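Local coordinates for calcium binding protein (Fasciola hepatica, PDB 5FWZ), which probably binds calcium through its EF-hand part, the chain here being only its dynein light chain-like domain, which is dimeric in the crystal, at residues G36-M41 / Y85-C90; D43-M48 / C62-G67; Y69-S74 / I89-R94. All coordinates share one frame; numbering follows the deposited sequence. Where two conformers were deposited one is given.

Contact 1. Residues G36-M41 / Y85-C90. With HG (mercury (II) ion), chain B.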
loop_
_atom_site.group_PDB
_atom_site.type_symbol
_atom_site.label_atom_id
_atom_site.label_comp_id
_atom_site.label_asym_id
_atom_site.label_seq_id
_atom_site.Cartn_x
_atom_site.Cartn_y
_atom_site.Cartn_z
ATOM N N GLY A 36 -15.750 -11.892 -6.634
ATOM C CA GLY A 36 -15.609 -11.058 -5.446
ATOM C C GLY A 36 -14.946 -11.657 -4.222
ATOM O O GLY A 36 -14.985 -11.039 -3.168
ATOM N N LYS A 37 -14.313 -12.823 -4.351
ATOM C CA LYS A 37 -13.775 -13.539 -3.196
ATOM C C LYS A 37 -12.483 -12.864 -2.724
ATOM O O LYS A 37 -11.541 -12.675 -3.524
ATOM C CB LYS A 37 -13.416 -14.985 -3.557
ATOM C CG LYS A 37 -14.502 -15.915 -4.097
ATOM C CD LYS A 37 -13.881 -16.851 -5.177
ATOM C CE LYS A 37 -14.233 -18.330 -5.061
ATOM N NZ LYS A 37 -15.570 -18.616 -5.657
ATOM N N ASP A 38 -12.436 -12.517 -1.443
ATOM C CA ASP A 38 -11.196 -12.058 -0.786
ATOM C C ASP A 38 -9.995 -13.013 -0.945
ATOM O O ASP A 38 -8.835 -12.567 -1.102
ATOM C CB ASP A 38 -11.456 -11.824 0.715
ATOM C CG ASP A 38 -12.228 -10.556 0.974
ATOM O OD1 ASP A 38 -12.812 -10.001 0.019
ATOM O OD2 ASP A 38 -12.270 -10.112 2.136
ATOM N N GLU A 39 -10.297 -14.313 -0.911
ATOM C CA GLU A 39 -9.313 -15.378 -1.044
ATOM C C GLU A 39 -8.578 -15.317 -2.367
ATOM O O GLU A 39 -7.513 -15.880 -2.460
ATOM C CB GLU A 39 -9.967 -16.774 -0.876
ATOM C CG GLU A 39 -10.328 -17.158 0.562
ATOM C CD GLU A 39 -10.870 -18.600 0.692
ATOM O OE1 GLU A 39 -11.844 -18.939 -0.026
ATOM O OE2 GLU A 39 -10.340 -19.408 1.511
ATOM N N GLU A 40 -9.140 -14.669 -3.391
ATOM C CA GLU A 40 -8.472 -14.544 -4.690
ATOM C C GLU A 40 -7.997 -13.142 -5.017
ATOM O O GLU A 40 -7.596 -12.903 -6.144
ATOM C CB GLU A 40 -9.391 -15.041 -5.820
ATOM C CG GLU A 40 -9.949 -16.437 -5.558
ATOM C CD GLU A 40 -10.453 -17.176 -6.790
ATOM O OE1 GLU A 40 -10.406 -16.632 -7.933
ATOM O OE2 GLU A 40 -10.872 -18.338 -6.602
ATOM N N MET A 41 -8.016 -12.220 -4.056
ATOM C CA MET A 41 -7.690 -10.822 -4.360
ATOM C C MET A 41 -6.233 -10.598 -4.734
ATOM O O MET A 41 -5.914 -9.620 -5.404
ATOM C CB MET A 41 -8.092 -9.870 -3.228
ATOM C CG MET A 41 -9.566 -9.495 -3.243
ATOM S SD MET A 41 -10.123 -8.523 -4.666
ATOM C CE MET A 41 -11.106 -9.805 -5.493
ATOM N N TYR A 85 -14.487 0.328 -4.664
ATOM C CA TYR A 85 -15.544 -0.432 -5.342
ATOM C C TYR A 85 -16.138 -1.386 -4.300
ATOM O O TYR A 85 -15.481 -2.349 -3.942
ATOM C CB TYR A 85 -14.955 -1.236 -6.501
ATOM C CG TYR A 85 -15.945 -2.156 -7.187
ATOM C CD1 TYR A 85 -17.178 -1.666 -7.650
ATOM C CD2 TYR A 85 -15.658 -3.511 -7.410
ATOM C CE1 TYR A 85 -18.096 -2.502 -8.288
ATOM C CE2 TYR A 85 -16.567 -4.348 -8.052
ATOM C CZ TYR A 85 -17.775 -3.832 -8.476
ATOM O OH TYR A 85 -18.678 -4.616 -9.099
ATOM N N GLY A 86 -17.348 -1.116 -3.804
ATOM C CA GLY A 86 -17.976 -1.944 -2.789
ATOM C C GLY A 86 -17.128 -1.900 -1.536
ATOM O O GLY A 86 -16.784 -0.817 -1.077
ATOM N N ARG A 87 -16.768 -3.077 -1.020
ATOM C CA ARG A 87 -15.933 -3.220 0.194
ATOM C C ARG A 87 -14.444 -2.999 -0.004
ATOM O O ARG A 87 -13.726 -2.879 0.974
ATOM C CB ARG A 87 -16.042 -4.640 0.777
ATOM C CG ARG A 87 -17.361 -4.971 1.435
ATOM C CD ARG A 87 -17.361 -6.395 1.981
ATOM N NE ARG A 87 -17.053 -7.414 0.951
ATOM C CZ ARG A 87 -15.978 -8.210 0.925
ATOM N NH1 ARG A 87 -15.036 -8.156 1.868
ATOM N NH2 ARG A 87 -15.844 -9.093 -0.065
ATOM N N HIS A 88 -13.978 -3.015 -1.244
ATOM C CA HIS A 88 -12.555 -2.997 -1.521
ATOM C C HIS A 88 -12.070 -1.610 -1.934
ATOM O O HIS A 88 -12.658 -0.973 -2.804
ATOM C CB HIS A 88 -12.230 -4.031 -2.594
ATOM C CG HIS A 88 -12.566 -5.431 -2.182
ATOM N ND1 HIS A 88 -13.615 -6.141 -2.732
ATOM C CD2 HIS A 88 -12.013 -6.239 -1.245
ATOM C CE1 HIS A 88 -13.674 -7.334 -2.169
ATOM N NE2 HIS A 88 -12.719 -7.415 -1.259
ATOM N N ILE A 89 -11.022 -1.153 -1.260
ATOM C CA ILE A 89 -10.275 0.008 -1.650
ATOM C C ILE A 89 -9.094 -0.477 -2.487
ATOM O O ILE A 89 -8.455 -1.474 -2.177
ATOM C CB ILE A 89 -9.800 0.841 -0.425
ATOM C CG1 ILE A 89 -11.013 1.484 0.275
ATOM C CG2 ILE A 89 -8.742 1.879 -0.833
ATOM C CD1 ILE A 89 -10.719 2.150 1.620
ATOM N N CYS A 90 -8.788 0.269 -3.525
ATOM C CA CYS A 90 -7.727 -0.071 -4.447
ATOM C C CYS A 90 -6.765 1.090 -4.551
ATOM O O CYS A 90 -7.182 2.203 -4.842
ATOM C CB CYS A 90 -8.321 -0.353 -5.815
ATOM S SG CYS A 90 -7.099 -0.952 -6.975
HETATM HG HG HG B . -4.806 -1.573 -7.774
#
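Asp38, in the loop between helix 17-33 and helix 41-56, makes a polar, partly buried contact with Arg87 and His88 at the hairpin end that begins strand 88-94. Most of the grip falls on one oxygen, Asp38 OD1. His88 NE2 donates to it over 2.9 Å at an N-H...O angle of 156°, with the oxygen lying in the imidazole plane. Arg87 NH2 reaches the same Asp38 OD1 over 3.2 Å as part of a salt bridge. The two donors arrive above opposite faces of the carboxylate, which fixes its rotation, and Arg87 NH1 adds weak bonds of 3.4 Å to Asp38 OD1 and Asp38 OD2. The positive guanidinium would probably favour an ionised Asp38. The long Arg87 chain bends at chi3 to bring its end to the acid.

The His88 side chain stands beside its own backbone N (chi1 -61°), which carries the ring out toward the loop. Met41 SD then lies 4.4 Å from the centroid of that ring, only 7° off its normal, so a flexible thioether covers the face while the acid holds the edge: a Met-aromatic contact beside a His-carboxylate hydrogen bond. Gly36 has positive phi, which favours glycine, and Gly36 O sits 3.8 Å from Arg87 NH2. Two residues on from His88, Cys90 binds mercury together with Cys62.

Around this pair, Met41 also rests on Val31 of helix 17-33, and His88 packs on Ile64 of strand 60-65. Trp70 of the second subunit packs on Asp38 and Met41, so the start of helix 41-56 also faces the partner subunit.

Contact 2. Residues D43-M48 / C62-G67. With HG (mercury (II) ion), chain B.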
loop_
_atom_site.group_PDB
_atom_site.type_symbol
_atom_site.label_atom_id
_atom_site.label_comp_id
_atom_site.label_asym_id
_atom_site.label_seq_id
_atom_site.Cartn_x
_atom_site.Cartn_y
_atom_site.Cartn_z
ATOM N N ASP A 43 -4.696 -12.433 -6.915
ATOM C CA ASP A 43 -4.664 -12.574 -8.381
ATOM C C ASP A 43 -5.067 -11.247 -9.024
ATOM O O ASP A 43 -4.446 -10.782 -10.006
ATOM C CB ASP A 43 -5.657 -13.617 -8.908
ATOM C CG ASP A 43 -5.486 -15.010 -8.308
ATOM O OD1 ASP A 43 -4.752 -15.208 -7.322
ATOM O OD2 ASP A 43 -6.172 -15.920 -8.816
ATOM N N VAL A 44 -6.126 -10.650 -8.468
ATOM C CA VAL A 44 -6.602 -9.339 -8.911
ATOM C C VAL A 44 -5.513 -8.254 -8.809
ATOM O O VAL A 44 -5.296 -7.526 -9.758
ATOM C CB VAL A 44 -7.846 -8.878 -8.128
ATOM C CG1 VAL A 44 -8.248 -7.463 -8.557
ATOM C CG2 VAL A 44 -9.004 -9.867 -8.299
ATOM N N ALA A 45 -4.839 -8.156 -7.666
ATOM C CA ALA A 45 -3.763 -7.170 -7.491
ATOM C C ALA A 45 -2.666 -7.383 -8.531
ATOM O O ALA A 45 -2.158 -6.424 -9.125
ATOM C CB ALA A 45 -3.173 -7.248 -6.096
ATOM N N GLN A 46 -2.327 -8.645 -8.769
ATOM C CA GLN A 46 -1.296 -8.988 -9.742
ATOM C C GLN A 46 -1.718 -8.638 -11.149
ATOM O O GLN A 46 -0.968 -7.997 -11.858
ATOM C CB GLN A 46 -0.910 -10.469 -9.653
ATOM C CG GLN A 46 -0.269 -11.012 -10.934
ATOM C CD GLN A 46 0.920 -11.890 -10.673
ATOM O OE1 GLN A 46 2.017 -11.623 -11.164
ATOM N NE2 GLN A 46 0.723 -12.924 -9.878
ATOM N N ASP A 47 -2.906 -9.059 -11.554
ATOM C CA ASP A 47 -3.414 -8.691 -12.890
ATOM C C ASP A 47 -3.649 -7.174 -13.109
ATOM O O ASP A 47 -3.536 -6.703 -14.250
ATOM C CB ASP A 47 -4.687 -9.452 -13.221
ATOM C CG ASP A 47 -4.503 -10.971 -13.239
ATOM O OD1 ASP A 47 -3.381 -11.476 -13.513
ATOM O OD2 ASP A 47 -5.509 -11.657 -12.953
ATOM N N MET A 48 -3.982 -6.424 -12.046
ATOM C CA MET A 48 -4.107 -4.956 -12.142
ATOM C C MET A 48 -2.724 -4.319 -12.411
ATOM O O MET A 48 -2.567 -3.522 -13.324
ATOM C CB MET A 48 -4.690 -4.345 -10.855
ATOM C CG MET A 48 -6.184 -4.454 -10.703
ATOM S SD MET A 48 -7.187 -3.677 -12.019
ATOM C CE MET A 48 -6.240 -2.221 -12.457
ATOM N N CYS A 62 0.217 -2.133 -6.534
ATOM C CA CYS A 62 -1.236 -2.266 -6.356
ATOM C C CYS A 62 -1.502 -2.776 -4.969
ATOM O O CYS A 62 -1.045 -3.849 -4.630
ATOM C CB CYS A 62 -1.880 -3.282 -7.330
ATOM S SG CYS A 62 -3.683 -3.513 -7.008
ATOM N N VAL A 63 -2.284 -2.057 -4.191
ATOM C CA VAL A 63 -2.701 -2.547 -2.890
ATOM C C VAL A 63 -4.203 -2.579 -2.875
ATOM O O VAL A 63 -4.833 -1.559 -3.140
ATOM C CB VAL A 63 -2.219 -1.618 -1.741
ATOM C CG1 VAL A 63 -2.635 -2.171 -0.363
ATOM C CG2 VAL A 63 -0.723 -1.406 -1.833
ATOM N N ILE A 64 -4.775 -3.732 -2.551
ATOM C CA ILE A 64 -6.208 -3.843 -2.350
ATOM C C ILE A 64 -6.425 -4.029 -0.870
ATOM O O ILE A 64 -5.667 -4.734 -0.233
ATOM C CB ILE A 64 -6.835 -5.003 -3.138
ATOM C CG1 ILE A 64 -6.562 -4.813 -4.636
ATOM C CG2 ILE A 64 -8.330 -5.110 -2.850
ATOM C CD1 ILE A 64 -6.786 -6.052 -5.458
ATOM N N LEU A 65 -7.439 -3.386 -0.311
ATOM C CA LEU A 65 -7.634 -3.457 1.117
ATOM C C LEU A 65 -9.082 -3.245 1.508
ATOM O O LEU A 65 -9.871 -2.744 0.734
ATOM C CB LEU A 65 -6.706 -2.448 1.831
ATOM C CG LEU A 65 -7.023 -0.953 1.743
ATOM C CD1 LEU A 65 -7.755 -0.474 2.983
ATOM C CD2 LEU A 65 -5.772 -0.118 1.592
ATOM N N THR A 66 -9.413 -3.678 2.711
ATOM C CA THR A 66 -10.683 -3.368 3.344
ATOM C C THR A 66 -10.334 -2.578 4.594
ATOM O O THR A 66 -9.219 -2.648 5.092
ATOM C CB THR A 66 -11.465 -4.645 3.707
ATOM O OG1 THR A 66 -10.821 -5.330 4.788
ATOM C CG2 THR A 66 -11.543 -5.572 2.513
ATOM N N GLY A 67 -11.275 -1.821 5.093
ATOM C CA GLY A 67 -11.019 -0.967 6.235
ATOM C C GLY A 67 -10.458 0.354 5.812
ATOM O O GLY A 67 -10.640 0.778 4.680
HETATM HG HG HG B . -4.806 -1.573 -7.774
#
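With chi1 at 176°, Cys62 SG swings opposite its own backbone N and comes up beside Ala45 on helix 41-56. Ile64, two residues on along the same strand face, takes chi1 -59° with an extended chi2, and so delivers CD1 to the helix backbone. Ala45 is the close point: its small CB lies 3.9 Å from Cys62 SG, and its O is 3.6 Å from Cys62 CB. A methyl group suits this spot because the helix and strand axes here approach to 8.0 Å, roughly antiparallel. Ile64 CD1 settles 3.6 Å from Ala45 N and 3.7 Å from Val44 CG1, the two side chains lying roughly perpendicular. One turn on from Val44, Met48 CB touches Cys62 SG at 4.1 Å, and its bent chain then turns away from the strand. Phe27 of helix 17-33 backs Val44 and Met48. Residues 62-65 pair antiparallel with a strand of the second subunit, whose Trp70 packs on Ala45 and Ile64.

No hydrogen bond crosses this buried contact; it is held by apolar packing. The soft ligand Cys62 SG binds mercury at 2.4 Å together with Cys90, as expected of a thiophilic heavy-atom derivative.

Contact 3. Residues Y69-S74 / I89-R94. With HG (mercury (II) ion), chain B.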
loop_
_atom_site.group_PDB
_atom_site.type_symbol
_atom_site.label_atom_id
_atom_site.label_comp_id
_atom_site.label_asym_id
_atom_site.label_seq_id
_atom_site.Cartn_x
_atom_site.Cartn_y
_atom_site.Cartn_z
ATOM N N TYR A 69 -7.147 3.311 5.721
ATOM C CA TYR A 69 -5.736 3.338 5.378
ATOM C C TYR A 69 -5.182 4.767 5.425
ATOM O O TYR A 69 -5.907 5.740 5.234
ATOM C CB TYR A 69 -5.497 2.694 3.980
ATOM C CG TYR A 69 -5.913 3.593 2.852
ATOM C CD1 TYR A 69 -7.260 3.772 2.547
ATOM C CD2 TYR A 69 -4.976 4.352 2.149
ATOM C CE1 TYR A 69 -7.657 4.631 1.532
ATOM C CE2 TYR A 69 -5.376 5.225 1.147
ATOM C CZ TYR A 69 -6.717 5.359 0.852
ATOM O OH TYR A 69 -7.136 6.198 -0.145
ATOM N N TRP A 70 -3.890 4.873 5.668
ATOM C CA TRP A 70 -3.164 6.147 5.697
ATOM C C TRP A 70 -1.835 5.863 5.047
ATOM O O TRP A 70 -1.156 4.938 5.486
ATOM C CB TRP A 70 -2.940 6.570 7.149
ATOM C CG TRP A 70 -4.210 6.627 7.896
ATOM C CD1 TRP A 70 -5.009 7.709 8.027
ATOM C CD2 TRP A 70 -4.887 5.541 8.552
ATOM N NE1 TRP A 70 -6.131 7.381 8.749
ATOM C CE2 TRP A 70 -6.074 6.058 9.092
ATOM C CE3 TRP A 70 -4.588 4.193 8.760
ATOM C CZ2 TRP A 70 -6.977 5.279 9.807
ATOM C CZ3 TRP A 70 -5.475 3.416 9.501
ATOM C CH2 TRP A 70 -6.663 3.964 10.002
ATOM N N MET A 71 -1.453 6.584 4.006
ATOM C CA MET A 71 -0.168 6.309 3.374
ATOM C C MET A 71 0.724 7.515 3.108
ATOM O O MET A 71 0.290 8.655 3.179
ATOM C CB MET A 71 -0.373 5.507 2.088
ATOM C CG MET A 71 -0.938 6.252 0.896
ATOM S SD MET A 71 -1.038 5.157 -0.529
ATOM C CE MET A 71 0.603 5.279 -1.318
ATOM N N HIS A 72 1.990 7.227 2.827
ATOM C CA HIS A 72 2.917 8.197 2.302
ATOM C C HIS A 72 3.881 7.519 1.347
ATOM O O HIS A 72 4.552 6.543 1.740
ATOM C CB HIS A 72 3.707 8.889 3.425
ATOM C CG HIS A 72 4.510 10.061 2.945
ATOM N ND1 HIS A 72 3.932 11.191 2.418
ATOM C CD2 HIS A 72 5.843 10.252 2.858
ATOM C CE1 HIS A 72 4.874 12.040 2.051
ATOM N NE2 HIS A 72 6.046 11.492 2.307
ATOM N N PHE A 73 3.950 8.021 0.111
ATOM C CA PHE A 73 5.023 7.647 -0.820
ATOM C C PHE A 73 6.025 8.775 -1.108
ATOM O O PHE A 73 7.237 8.566 -1.054
ATOM C CB PHE A 73 4.451 7.131 -2.136
ATOM C CG PHE A 73 5.492 6.982 -3.229
ATOM C CD1 PHE A 73 6.628 6.196 -3.035
ATOM C CD2 PHE A 73 5.348 7.641 -4.446
ATOM C CE1 PHE A 73 7.585 6.070 -4.037
ATOM C CE2 PHE A 73 6.284 7.505 -5.456
ATOM C CZ PHE A 73 7.408 6.721 -5.252
ATOM N N SER A 74 5.531 9.952 -1.458
ATOM C CA SER A 74 6.410 11.019 -1.931
ATOM C C SER A 74 5.643 12.334 -2.022
ATOM O O SER A 74 4.582 12.385 -2.653
ATOM C CB SER A 74 6.969 10.642 -3.318
ATOM O OG SER A 74 7.744 11.682 -3.895
ATOM N N ILE A 89 -11.022 -1.153 -1.260
ATOM C CA ILE A 89 -10.275 0.008 -1.650
ATOM C C ILE A 89 -9.094 -0.477 -2.487
ATOM O O ILE A 89 -8.455 -1.474 -2.177
ATOM C CB ILE A 89 -9.800 0.841 -0.425
ATOM C CG1 ILE A 89 -11.013 1.484 0.275
ATOM C CG2 ILE A 89 -8.742 1.879 -0.833
ATOM C CD1 ILE A 89 -10.719 2.150 1.620
ATOM N N CYS A 90 -8.788 0.269 -3.525
ATOM C CA CYS A 90 -7.727 -0.071 -4.447
ATOM C C CYS A 90 -6.765 1.090 -4.551
ATOM O O CYS A 90 -7.182 2.203 -4.842
ATOM C CB CYS A 90 -8.321 -0.353 -5.815
ATOM S SG CYS A 90 -7.099 -0.952 -6.975
ATOM N N LEU A 91 -5.488 0.842 -4.291
ATOM C CA LEU A 91 -4.454 1.861 -4.387
ATOM C C LEU A 91 -3.490 1.430 -5.487
ATOM O O LEU A 91 -3.166 0.254 -5.646
ATOM C CB LEU A 91 -3.706 2.008 -3.077
ATOM C CG LEU A 91 -4.535 2.083 -1.794
ATOM C CD1 LEU A 91 -3.600 2.207 -0.604
ATOM C CD2 LEU A 91 -5.513 3.252 -1.794
ATOM N N ALA A 92 -3.056 2.390 -6.275
ATOM C CA ALA A 92 -2.097 2.092 -7.281
ATOM C C ALA A 92 -1.316 3.352 -7.604
ATOM O O ALA A 92 -1.892 4.449 -7.741
ATOM C CB ALA A 92 -2.773 1.503 -8.517
ATOM N N TRP A 93 0.001 3.194 -7.698
ATOM C CA TRP A 93 0.872 4.277 -8.084
ATOM C C TRP A 93 2.147 3.756 -8.741
ATOM O O TRP A 93 2.529 2.591 -8.593
ATOM C CB TRP A 93 1.171 5.194 -6.892
ATOM C CG TRP A 93 1.982 4.574 -5.797
ATOM C CD1 TRP A 93 3.323 4.738 -5.581
ATOM C CD2 TRP A 93 1.520 3.680 -4.775
ATOM N NE1 TRP A 93 3.726 3.992 -4.506
ATOM C CE2 TRP A 93 2.646 3.338 -3.983
ATOM C CE3 TRP A 93 0.280 3.119 -4.467
ATOM C CZ2 TRP A 93 2.562 2.468 -2.880
ATOM C CZ3 TRP A 93 0.187 2.231 -3.389
ATOM C CH2 TRP A 93 1.322 1.923 -2.598
ATOM N N ARG A 94 2.767 4.634 -9.511
ATOM C CA ARG A 94 3.863 4.256 -10.381
ATOM C C ARG A 94 5.176 4.758 -9.806
ATOM O O ARG A 94 5.268 5.922 -9.416
ATOM C CB ARG A 94 3.646 4.845 -11.764
ATOM C CG ARG A 94 4.477 4.135 -12.823
ATOM C CD ARG A 94 5.275 5.107 -13.655
ATOM N NE ARG A 94 4.923 5.047 -15.050
ATOM C CZ ARG A 94 5.304 5.942 -15.962
ATOM N NH1 ARG A 94 6.038 7.000 -15.642
ATOM N NH2 ARG A 94 4.935 5.768 -17.217
HETATM HG HG HG B . -4.806 -1.573 -7.774
#
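Tyr69 OH is hydrogen-bonded to Gln82 OE1 on strand 80-85, and this bond holds the hydroxyl end while the ring lies against strand 88-94. Everything across the contact itself is apolar or aromatic. Leu91 CD2 lies over one face of the Tyr69 ring, 3.5 Å from CE2, in a CH-pi contact, the two side chains running alongside one another, oppositely directed. Ile89 CG2 meets Tyr69 CE1 at 3.8 Å, so two branched aliphatic side chains pack against the ring, Leu91 on a face and Ile89 obliquely.

Met71 CG sits between the backbone N and the carbonyl carbon (chi1 74°), pointing the otherwise extended chain at strand 88-94 before it bends at chi3. Its SD passes Leu91 CD1 at 3.9 Å, and its CE ends 3.5 Å from the centroid of the six-membered ring of Trp93, just 6° off the normal. An unbranched, pliable methionine is well suited to set a methyl group over the face of an indole, and the sulfur adds a more distant Met-aromatic contact. Farther along, Phe73 crosses Trp93 obliquely: its ring and the indole five-membered ring stand 4.8 Å apart, planes at 42°, with Trp93 NE1 over the Phe73 face. Phe73 is poorly ordered, so its details deserve caution. Phe78 meets both aromatic rings.

Odd-numbered residues interlock, Tyr69 with Ile89, Met71 with Leu91 and Phe73 with Trp93, between strands running almost parallel at 10.7 Å, a sandwich spacing too wide for backbone pairing. Strand 69-72 instead pairs antiparallel with a strand of the second subunit while packing on the face of the sheet formed by its own chain. This is consistent with the strand-swapped, face-to-face sheet sandwich of dynein light chain dimers.

In the fold
From the N terminus, strand 8-13 and helix 17-33 lead into the loop 36-41, which contact 1 fastens to the hairpin before strand 88-94, closing a long loop. Within that loop, contact 2 brings strand 60-65 back against helix 41-56. Contact 3 opens after contact 2 has closed, at strand 69-72, and ends on the same strand 88-94 as contact 1, whose Ile89 and Cys90 it shares. Strands 60-65 and 88-94 are sheet neighbours, joined by probable hydrogen bonds from Leu91 N to Val63 O and Ile89 N to Leu65 O. Contact 1 ties the interhelix loop, and contact 2 helix 41-56, to one sheet face, contact 3 strand 69-72 to the other, with mercury bridging Cys62 and Cys90.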